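Local structure of calcium uptake protein 2, mitochondrial (Homo sapiens, 6LB7) at residues B[18-23]-B[27-32]; B[70-75]-B[155-160]; B[246-251]-B[276-281]. The protein probably senses mitochondrial calcium through EF-hands, one of them calcium-bound here, and regulates uptake by the calcium uniporter. All coordinates share one frame; numbering follows the deposited sequence.

Contact 1. Residues B[18-23]-B[27-32]; sequences SSLEHE and YMTPRD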
loop_
_atom_site.group_PDB
_atom_site.type_symbol
_atom_site.label_atom_id
_atom_site.label_comp_id
_atom_site.label_asym_id
_atom_site.label_seq_id
_atom_site.Cartn_x
_atom_site.Cartn_y
_atom_site.Cartn_z
ATOM N N SER B 18 -28.105 -10.989 -10.200
ATOM C CA SER B 18 -29.236 -10.767 -9.301
ATOM C C SER B 18 -30.478 -11.517 -9.775
ATOM O O SER B 18 -30.863 -11.437 -10.943
ATOM C CB SER B 18 -29.536 -9.273 -9.198
ATOM O OG SER B 18 -28.431 -8.580 -8.646
ATOM N N SER B 19 -31.113 -12.243 -8.862
ATOM C CA SER B 19 -32.351 -12.941 -9.163
ATOM C C SER B 19 -33.578 -12.248 -8.584
ATOM O O SER B 19 -34.692 -12.769 -8.720
ATOM C CB SER B 19 -32.278 -14.390 -8.660
ATOM O OG SER B 19 -32.234 -14.459 -7.244
ATOM N N LEU B 20 -33.412 -11.080 -7.965
ATOM C CA LEU B 20 -34.490 -10.398 -7.264
ATOM C C LEU B 20 -34.546 -8.932 -7.678
ATOM O O LEU B 20 -33.530 -8.327 -8.042
ATOM C CB LEU B 20 -34.308 -10.502 -5.739
ATOM C CG LEU B 20 -34.365 -11.912 -5.137
ATOM C CD1 LEU B 20 -34.266 -11.829 -3.622
ATOM C CD2 LEU B 20 -35.642 -12.617 -5.545
ATOM N N GLU B 21 -35.750 -8.363 -7.618
ATOM C CA GLU B 21 -35.987 -6.962 -7.943
ATOM C C GLU B 21 -37.028 -6.396 -6.985
ATOM O O GLU B 21 -37.965 -7.092 -6.598
ATOM C CB GLU B 21 -36.445 -6.795 -9.403
ATOM C CG GLU B 21 -36.594 -5.345 -9.889
ATOM C CD GLU B 21 -37.979 -4.760 -9.621
ATOM O OE1 GLU B 21 -38.941 -5.544 -9.484
ATOM O OE2 GLU B 21 -38.104 -3.517 -9.542
ATOM N N HIS B 22 -36.850 -5.138 -6.596
ATOM C CA HIS B 22 -37.842 -4.450 -5.777
ATOM C C HIS B 22 -37.696 -2.958 -6.017
ATOM O O HIS B 22 -36.614 -2.402 -5.800
ATOM C CB HIS B 22 -37.657 -4.792 -4.303
ATOM C CG HIS B 22 -38.583 -4.058 -3.386
ATOM N ND1 HIS B 22 -39.921 -4.369 -3.270
ATOM C CD2 HIS B 22 -38.360 -3.031 -2.532
ATOM C CE1 HIS B 22 -40.481 -3.565 -2.384
ATOM N NE2 HIS B 22 -39.553 -2.747 -1.917
ATOM N N GLU B 23 -38.774 -2.321 -6.492
ATOM C CA GLU B 23 -38.857 -0.862 -6.642
ATOM C C GLU B 23 -37.684 -0.302 -7.439
ATOM O O GLU B 23 -37.079 0.706 -7.073
ATOM C CB GLU B 23 -38.962 -0.178 -5.277
ATOM C CG GLU B 23 -40.269 -0.471 -4.499
ATOM C CD GLU B 23 -41.568 0.048 -5.164
ATOM O OE1 GLU B 23 -42.584 0.166 -4.440
ATOM O OE2 GLU B 23 -41.580 0.343 -6.381
ATOM N N TYR B 27 -31.357 -7.156 -6.359
ATOM C CA TYR B 27 -30.784 -7.789 -5.184
ATOM C C TYR B 27 -30.317 -9.196 -5.532
ATOM O O TYR B 27 -30.919 -9.880 -6.363
ATOM C CB TYR B 27 -31.781 -7.833 -4.018
ATOM C CG TYR B 27 -32.214 -6.451 -3.555
ATOM C CD1 TYR B 27 -33.355 -5.847 -4.075
ATOM C CD2 TYR B 27 -31.459 -5.736 -2.634
ATOM C CE1 TYR B 27 -33.744 -4.576 -3.663
ATOM C CE2 TYR B 27 -31.840 -4.483 -2.200
ATOM C CZ TYR B 27 -32.983 -3.904 -2.723
ATOM O OH TYR B 27 -33.343 -2.652 -2.307
ATOM N N MET B 28 -29.221 -9.609 -4.903
ATOM C CA MET B 28 -28.773 -10.991 -4.907
ATOM C C MET B 28 -29.325 -11.742 -3.703
ATOM O O MET B 28 -29.446 -11.187 -2.613
ATOM C CB MET B 28 -27.250 -11.045 -4.859
ATOM C CG MET B 28 -26.551 -10.600 -6.096
ATOM S SD MET B 28 -24.776 -10.599 -5.722
ATOM C CE MET B 28 -24.115 -10.712 -7.379
ATOM N N THR B 29 -29.635 -13.024 -3.901
ATOM C CA THR B 29 -29.669 -13.934 -2.766
ATOM C C THR B 29 -28.250 -14.364 -2.421
ATOM O O THR B 29 -27.331 -14.184 -3.220
ATOM C CB THR B 29 -30.491 -15.180 -3.085
ATOM O OG1 THR B 29 -29.867 -15.894 -4.166
ATOM C CG2 THR B 29 -31.961 -14.807 -3.440
ATOM N N PRO B 30 -28.042 -14.947 -1.238
ATOM C CA PRO B 30 -26.707 -15.508 -0.935
ATOM C C PRO B 30 -26.236 -16.520 -1.975
ATOM O O PRO B 30 -25.047 -16.557 -2.311
ATOM C CB PRO B 30 -26.905 -16.145 0.446
ATOM C CG PRO B 30 -27.990 -15.272 1.077
ATOM C CD PRO B 30 -28.931 -14.930 -0.062
ATOM N N ARG B 31 -27.156 -17.315 -2.520
ATOM C CA ARG B 31 -26.824 -18.221 -3.616
ATOM C C ARG B 31 -26.290 -17.449 -4.820
ATOM O O ARG B 31 -25.238 -17.802 -5.380
ATOM C CB ARG B 31 -28.058 -19.044 -4.005
ATOM C CG ARG B 31 -27.839 -20.079 -5.130
ATOM C CD ARG B 31 -29.092 -20.937 -5.304
ATOM N NE ARG B 31 -28.911 -22.053 -6.222
ATOM C CZ ARG B 31 -28.956 -21.931 -7.545
ATOM N NH1 ARG B 31 -29.177 -20.740 -8.084
ATOM N NH2 ARG B 31 -28.781 -22.993 -8.330
ATOM N N ASP B 32 -27.011 -16.396 -5.239
ATOM C CA ASP B 32 -26.543 -15.530 -6.320
ATOM C C ASP B 32 -25.132 -15.033 -6.059
ATOM O O ASP B 32 -24.285 -15.007 -6.962
ATOM C CB ASP B 32 -27.444 -14.300 -6.476
ATOM C CG ASP B 32 -28.833 -14.620 -6.980
ATOM O OD1 ASP B 32 -29.050 -15.700 -7.569
ATOM O OD2 ASP B 32 -29.708 -13.741 -6.807
HETATM O O HOH W 1 -35.559 -1.623 -3.271
#
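S19 grips the carboxylate of D32 twice, and both bonds fall on the same oxygen. Its hydroxyl OG donates to D32 OD2 over 2.7 Å along the syn lone pair, while its backbone N reaches OD2 at 2.9 Å from above the carboxylate plane, in a bent bond. Serine suits the site because its short side chain, with OG placed between the backbone N and the carbonyl carbon (chi1 67°), lets hydroxyl and amide converge on one acceptor. A third donor, T29 N, reaches OD2 at 3.0 Å with a straighter angle of 162°. Three bonds on one oxygen hold the carboxylate in place and would probably favour its charged form.

D32 repays T29 through its own amide, D32 N to T29 OG1 at 3.1 Å, completing a capping box at the start of helix 30-38. OG1 also bonds D78, and the methyl CG2 of T29 meets L20 CD1 at 3.8 Å, so threonine serves both cap and apolar side.

L20 and Y27 form an antiparallel hydrogen-bonded pair, with Y27 N to L20 O at 3.0 Å and L20 N to Y27 O at 3.2 Å. Their CB atoms lie on one face of the sheet, 4.1 Å apart. The H22 CB group comes obliquely to Y27 CE1, and a water at the edge of the phenol ring, in its plane, joins Y27 OH to H22 O.

This β-hairpin follows helix 11-17. Strand 20-22 pairs on its other edge with strand 49-50, and M28 packs on both helix 11-17 and helix 30-38.

Contact 2. Residues B[70-75]-B[155-160]; sequences STFFRD and NTTLQM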
loop_
_atom_site.group_PDB
_atom_site.type_symbol
_atom_site.label_atom_id
_atom_site.label_comp_id
_atom_site.label_asym_id
_atom_site.label_seq_id
_atom_site.Cartn_x
_atom_site.Cartn_y
_atom_site.Cartn_z
ATOM N N SER B 70 -18.705 -20.933 8.847
ATOM C CA SER B 70 -18.324 -20.891 7.443
ATOM C C SER B 70 -19.364 -21.495 6.497
ATOM O O SER B 70 -19.046 -21.718 5.328
ATOM C CB SER B 70 -16.986 -21.605 7.249
ATOM O OG SER B 70 -17.088 -22.963 7.622
ATOM N N THR B 71 -20.590 -21.769 6.941
ATOM C CA THR B 71 -21.632 -22.195 6.017
ATOM C C THR B 71 -22.788 -21.216 5.973
ATOM O O THR B 71 -23.849 -21.555 5.432
ATOM C CB THR B 71 -22.156 -23.586 6.364
ATOM O OG1 THR B 71 -22.836 -23.540 7.632
ATOM C CG2 THR B 71 -20.994 -24.577 6.418
ATOM N N PHE B 72 -22.591 -20.000 6.485
ATOM C CA PHE B 72 -23.662 -19.010 6.548
ATOM C C PHE B 72 -24.316 -18.772 5.186
ATOM O O PHE B 72 -25.543 -18.769 5.072
ATOM C CB PHE B 72 -23.099 -17.696 7.113
ATOM C CG PHE B 72 -24.100 -16.568 7.185
ATOM C CD1 PHE B 72 -25.064 -16.539 8.189
ATOM C CD2 PHE B 72 -24.062 -15.524 6.264
ATOM C CE1 PHE B 72 -25.974 -15.496 8.270
ATOM C CE2 PHE B 72 -24.972 -14.483 6.347
ATOM C CZ PHE B 72 -25.921 -14.465 7.360
ATOM N N PHE B 73 -23.516 -18.509 4.142
ATOM C CA PHE B 73 -24.156 -18.206 2.856
ATOM C C PHE B 73 -24.735 -19.470 2.220
ATOM O O PHE B 73 -25.823 -19.426 1.638
ATOM C CB PHE B 73 -23.179 -17.496 1.898
ATOM C CG PHE B 73 -22.816 -16.091 2.336
ATOM C CD1 PHE B 73 -23.558 -14.993 1.911
ATOM C CD2 PHE B 73 -21.765 -15.878 3.221
ATOM C CE1 PHE B 73 -23.243 -13.704 2.348
ATOM C CE2 PHE B 73 -21.441 -14.597 3.658
ATOM C CZ PHE B 73 -22.180 -13.506 3.226
ATOM N N ARG B 74 -24.023 -20.604 2.319
ATOM C CA ARG B 74 -24.530 -21.854 1.731
ATOM C C ARG B 74 -25.789 -22.338 2.435
ATOM O O ARG B 74 -26.677 -22.888 1.783
ATOM C CB ARG B 74 -23.450 -22.955 1.763
ATOM C CG ARG B 74 -22.410 -22.806 0.631
ATOM C CD ARG B 74 -21.182 -23.744 0.798
ATOM N NE ARG B 74 -20.381 -23.434 1.986
ATOM C CZ ARG B 74 -19.355 -24.161 2.410
ATOM N NH1 ARG B 74 -18.982 -25.244 1.731
ATOM N NH2 ARG B 74 -18.694 -23.808 3.510
ATOM N N ASP B 75 -25.896 -22.141 3.759
ATOM C CA ASP B 75 -27.126 -22.512 4.458
ATOM C C ASP B 75 -28.312 -21.666 4.001
ATOM O O ASP B 75 -29.407 -22.195 3.787
ATOM C CB ASP B 75 -26.939 -22.394 5.970
ATOM C CG ASP B 75 -25.963 -23.408 6.511
ATOM O OD1 ASP B 75 -25.473 -23.219 7.634
ATOM O OD2 ASP B 75 -25.646 -24.383 5.797
ATOM N N ASN B 155 -34.287 -3.465 3.972
ATOM C CA ASN B 155 -33.697 -4.340 4.976
ATOM C C ASN B 155 -33.088 -5.561 4.284
ATOM O O ASN B 155 -33.619 -6.034 3.277
ATOM C CB ASN B 155 -34.765 -4.757 5.986
ATOM C CG ASN B 155 -34.194 -5.173 7.300
ATOM O OD1 ASN B 155 -33.186 -4.721 7.712
ATOM N ND2 ASN B 155 -34.849 -6.031 7.978
ATOM N N THR B 156 -31.956 -6.053 4.801
ATOM C CA THR B 156 -31.166 -7.063 4.096
ATOM C C THR B 156 -30.623 -8.104 5.069
ATOM O O THR B 156 -30.598 -7.899 6.279
ATOM C CB THR B 156 -29.968 -6.457 3.343
ATOM O OG1 THR B 156 -29.035 -5.930 4.300
ATOM C CG2 THR B 156 -30.416 -5.361 2.376
ATOM N N THR B 157 -30.150 -9.220 4.503
ATOM C CA THR B 157 -29.548 -10.297 5.293
ATOM C C THR B 157 -28.421 -9.790 6.189
ATOM O O THR B 157 -28.391 -10.092 7.387
ATOM C CB THR B 157 -29.026 -11.398 4.371
ATOM O OG1 THR B 157 -30.096 -11.898 3.566
ATOM C CG2 THR B 157 -28.429 -12.542 5.184
ATOM N N LEU B 158 -27.469 -9.029 5.625
ATOM C CA LEU B 158 -26.356 -8.537 6.445
ATOM C C LEU B 158 -26.839 -7.578 7.535
ATOM O O LEU B 158 -26.369 -7.629 8.678
ATOM C CB LEU B 158 -25.300 -7.854 5.570
ATOM C CG LEU B 158 -24.397 -8.724 4.690
ATOM C CD1 LEU B 158 -23.229 -7.909 4.172
ATOM C CD2 LEU B 158 -23.897 -9.987 5.441
ATOM N N GLN B 159 -27.757 -6.679 7.207
ATOM C CA GLN B 159 -28.224 -5.756 8.239
ATOM C C GLN B 159 -28.939 -6.508 9.361
ATOM O O GLN B 159 -28.797 -6.160 10.536
ATOM C CB GLN B 159 -29.119 -4.686 7.620
ATOM C CG GLN B 159 -28.386 -3.776 6.667
ATOM C CD GLN B 159 -29.257 -2.658 6.171
ATOM O OE1 GLN B 159 -29.188 -1.540 6.674
ATOM N NE2 GLN B 159 -30.095 -2.949 5.182
ATOM N N MET B 160 -29.680 -7.566 9.017
ATOM C CA MET B 160 -30.277 -8.439 10.030
ATOM C C MET B 160 -29.215 -9.110 10.890
ATOM O O MET B 160 -29.289 -9.085 12.124
ATOM C CB MET B 160 -31.123 -9.519 9.362
ATOM C CG MET B 160 -32.299 -9.013 8.584
ATOM S SD MET B 160 -33.611 -8.597 9.729
ATOM C CE MET B 160 -33.369 -9.856 10.980
#
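F72 and T157 meet where the first turns of two helices, 72-76 and 157-163, face each other in the largely helical N-terminal half. The backbones stay well apart, F73 CA and T157 CA being 9.9 Å from each other; the long ring of F72 covers most of the distance and the short T157 methyl meets its end. With CG anti to the backbone N (chi1 178°), F72 extends straight across and brings CZ to within 3.8 Å of T157 CG2. The two side chains slide past each other in opposite directions, and the methyl approaches the ring obliquely.

Threonine serves two purposes here: its methyl joins the apolar contact while OG1 bonds the backbone N of L81. F73 makes a more distant approach, F73 CZ to L158 CD2 at 4.5 Å. F72 CD2 lies 3.8 Å above the F73 ring plane, offset toward the rim, so the neighbouring rings pack on each other. F72 also takes a cation-pi contact from R161 and an edge-to-face one from F179.

At the start of helix 157-163, T156 is the N-cap: its OG1, also bonded to E86 of helix 84-94, accepts from Q159 N, and again at 3.3 Å from Q159 NE2, with OG1 nearly in the amide plane.

Contact 3. Residues B[246-251]-B[276-281]; sequences CHFTTH and RAVKVA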
loop_
_atom_site.group_PDB
_atom_site.type_symbol
_atom_site.label_atom_id
_atom_site.label_comp_id
_atom_site.label_asym_id
_atom_site.label_seq_id
_atom_site.Cartn_x
_atom_site.Cartn_y
_atom_site.Cartn_z
ATOM N N CYS B 246 -4.729 -20.137 -0.798
ATOM C CA CYS B 246 -5.656 -19.023 -0.956
ATOM C C CYS B 246 -5.297 -17.873 -0.027
ATOM O O CYS B 246 -5.419 -16.704 -0.406
ATOM C CB CYS B 246 -7.106 -19.475 -0.736
ATOM S SG CYS B 246 -7.705 -20.624 -1.995
ATOM N N HIS B 247 -4.890 -18.174 1.205
ATOM C CA HIS B 247 -4.438 -17.107 2.100
ATOM C C HIS B 247 -3.213 -16.392 1.536
ATOM O O HIS B 247 -3.090 -15.164 1.655
ATOM C CB HIS B 247 -4.120 -17.678 3.484
ATOM C CG HIS B 247 -5.330 -18.104 4.246
ATOM N ND1 HIS B 247 -5.350 -19.217 5.059
ATOM C CD2 HIS B 247 -6.568 -17.559 4.322
ATOM C CE1 HIS B 247 -6.548 -19.340 5.603
ATOM N NE2 HIS B 247 -7.307 -18.351 5.166
ATOM N N PHE B 248 -2.291 -17.147 0.918
ATOM C CA PHE B 248 -1.124 -16.534 0.288
ATOM C C PHE B 248 -1.513 -15.569 -0.837
ATOM O O PHE B 248 -0.838 -14.549 -1.044
ATOM C CB PHE B 248 -0.171 -17.632 -0.217
ATOM C CG PHE B 248 0.677 -17.218 -1.404
ATOM C CD1 PHE B 248 1.864 -16.527 -1.215
ATOM C CD2 PHE B 248 0.293 -17.544 -2.705
ATOM C CE1 PHE B 248 2.653 -16.138 -2.309
ATOM C CE2 PHE B 248 1.078 -17.170 -3.798
ATOM C CZ PHE B 248 2.267 -16.465 -3.589
ATOM N N THR B 249 -2.594 -15.845 -1.566
ATOM C CA THR B 249 -2.975 -14.921 -2.632
ATOM C C THR B 249 -3.412 -13.552 -2.097
ATOM O O THR B 249 -3.443 -12.592 -2.867
ATOM C CB THR B 249 -4.099 -15.500 -3.500
ATOM O OG1 THR B 249 -5.313 -15.565 -2.732
ATOM C CG2 THR B 249 -3.722 -16.902 -4.019
ATOM N N THR B 250 -3.745 -13.425 -0.809
ATOM C CA THR B 250 -4.114 -12.110 -0.284
ATOM C C THR B 250 -2.901 -11.295 0.152
ATOM O O THR B 250 -3.063 -10.132 0.537
ATOM C CB THR B 250 -5.115 -12.217 0.885
ATOM O OG1 THR B 250 -4.516 -12.892 1.994
ATOM C CG2 THR B 250 -6.386 -12.976 0.468
ATOM N N HIS B 251 -1.694 -11.862 0.057
ATOM C CA HIS B 251 -0.449 -11.162 0.358
ATOM C C HIS B 251 0.389 -10.912 -0.888
ATOM O O HIS B 251 1.618 -10.922 -0.822
ATOM C CB HIS B 251 0.364 -11.942 1.383
ATOM C CG HIS B 251 -0.324 -12.085 2.694
ATOM N ND1 HIS B 251 -0.177 -11.169 3.708
ATOM C CD2 HIS B 251 -1.209 -13.006 3.139
ATOM C CE1 HIS B 251 -0.910 -11.543 4.742
ATOM N NE2 HIS B 251 -1.546 -12.655 4.423
ATOM N N ARG B 276 11.420 -18.422 0.120
ATOM C CA ARG B 276 11.702 -17.327 1.052
ATOM C C ARG B 276 10.803 -16.123 0.773
ATOM O O ARG B 276 10.251 -15.506 1.697
ATOM C CB ARG B 276 13.179 -16.938 0.946
ATOM C CG ARG B 276 13.649 -15.870 1.888
ATOM C CD ARG B 276 14.365 -16.402 3.063
ATOM N NE ARG B 276 15.045 -15.471 3.709
ATOM C CZ ARG B 276 16.210 -15.226 3.495
ATOM N NH1 ARG B 276 16.849 -15.845 2.649
ATOM N NH2 ARG B 276 16.738 -14.354 4.129
ATOM N N ALA B 277 10.459 -15.825 -0.472
ATOM C CA ALA B 277 9.482 -14.764 -0.736
ATOM C C ALA B 277 8.112 -15.090 -0.151
ATOM O O ALA B 277 7.398 -14.192 0.322
ATOM C CB ALA B 277 9.355 -14.550 -2.228
ATOM N N VAL B 278 7.705 -16.360 -0.225
ATOM C CA VAL B 278 6.437 -16.769 0.374
ATOM C C VAL B 278 6.473 -16.525 1.873
ATOM O O VAL B 278 5.548 -15.942 2.449
ATOM C CB VAL B 278 6.127 -18.246 0.050
ATOM C CG1 VAL B 278 5.069 -18.779 1.001
ATOM C CG2 VAL B 278 5.663 -18.396 -1.394
ATOM N N LYS B 279 7.561 -16.945 2.524
ATOM C CA LYS B 279 7.680 -16.783 3.972
ATOM C C LYS B 279 7.721 -15.310 4.369
ATOM O O LYS B 279 7.092 -14.905 5.351
ATOM C CB LYS B 279 8.934 -17.509 4.468
ATOM C CG LYS B 279 9.272 -17.288 5.937
ATOM C CD LYS B 279 8.436 -18.184 6.836
ATOM C CE LYS B 279 9.059 -18.320 8.220
ATOM N NZ LYS B 279 8.262 -19.221 9.097
ATOM N N VAL B 280 8.449 -14.491 3.621
ATOM C CA VAL B 280 8.500 -13.071 3.959
ATOM C C VAL B 280 7.131 -12.409 3.758
ATOM O O VAL B 280 6.688 -11.611 4.591
ATOM C CB VAL B 280 9.620 -12.392 3.152
ATOM C CG1 VAL B 280 9.590 -10.879 3.328
ATOM C CG2 VAL B 280 10.974 -12.966 3.583
ATOM N N ALA B 281 6.425 -12.708 2.664
ATOM C CA ALA B 281 5.102 -12.108 2.347
ATOM C C ALA B 281 4.041 -12.619 3.314
ATOM O O ALA B 281 3.158 -11.899 3.690
ATOM C CB ALA B 281 4.708 -12.466 0.947
#
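F248 packs on V278 where the end of helix 239-249 meets helix 271-282. The latter follows helix 252-264 in a helix-loop-helix consistent with an EF-hand-like unit of the C-terminal half. On this closely packed side, F248 CE1 lies 3.9 Å from V278 CG2, and the two side chains cross at about a right angle. The methyl comes obliquely to the ring. F248 has CG roughly anti to its amide nitrogen (chi1 152°), which carries the ring off its helix and across to the valine. A large flat ring suits this place because it has several apolar neighbours: F255 edge-to-face, F245, and L315 of helix 308-320. V278 is a compact branched partner that also touches L286.

At H251 and A281 the backbones come closer, their CA atoms 6.0 Å apart. Alanine's single methyl suits this spacing, A281 CB lying 3.9 Å from H251 O. Side-chain packing is nevertheless sparser here, and the histidine is partly exposed. The imidazole of H251 lies obliquely near A281 O, 3.4 Å from ND1, but the angle is too poor for a hydrogen bond; the proximity is one of packing, and P97 touches the histidine as well. Beyond the contact itself, R276 on the same helix reaches outward to an acidic side chain of another protein chain, with which it forms a salt bridge.

T250, just past the end of helix 239-249, ties back to it: T250 OG1 donates to H247 O at 2.7 Å, in the carbonyl plane and on a lone pair, and T250 N donates to the same oxygen.

How the contacts relate
Following the chain from the N terminus, contact 1 closes a very short β-hairpin, in which a turn at residues 23-24 joins strands 20-22 and 25-27. Contact 2 then closes a long loop between 75 and 155, which holds the calcium-binding loop with D109 and E120. Contact 3 closes a shorter, mostly helical loop between 251 and 276. The three loops run in series, neither nested nor crossed. Contacts 1 and 2 touch, P30 CB lying 3.7 Å from F73 O, so the start of helix 30-38 rests on helix 72-76. Contact 3 lies beyond the chain's centre, about 29 Å from contact 2 between centres; helix 173-196 spans the interval, packing on F73 and L158 and on C246 and H247.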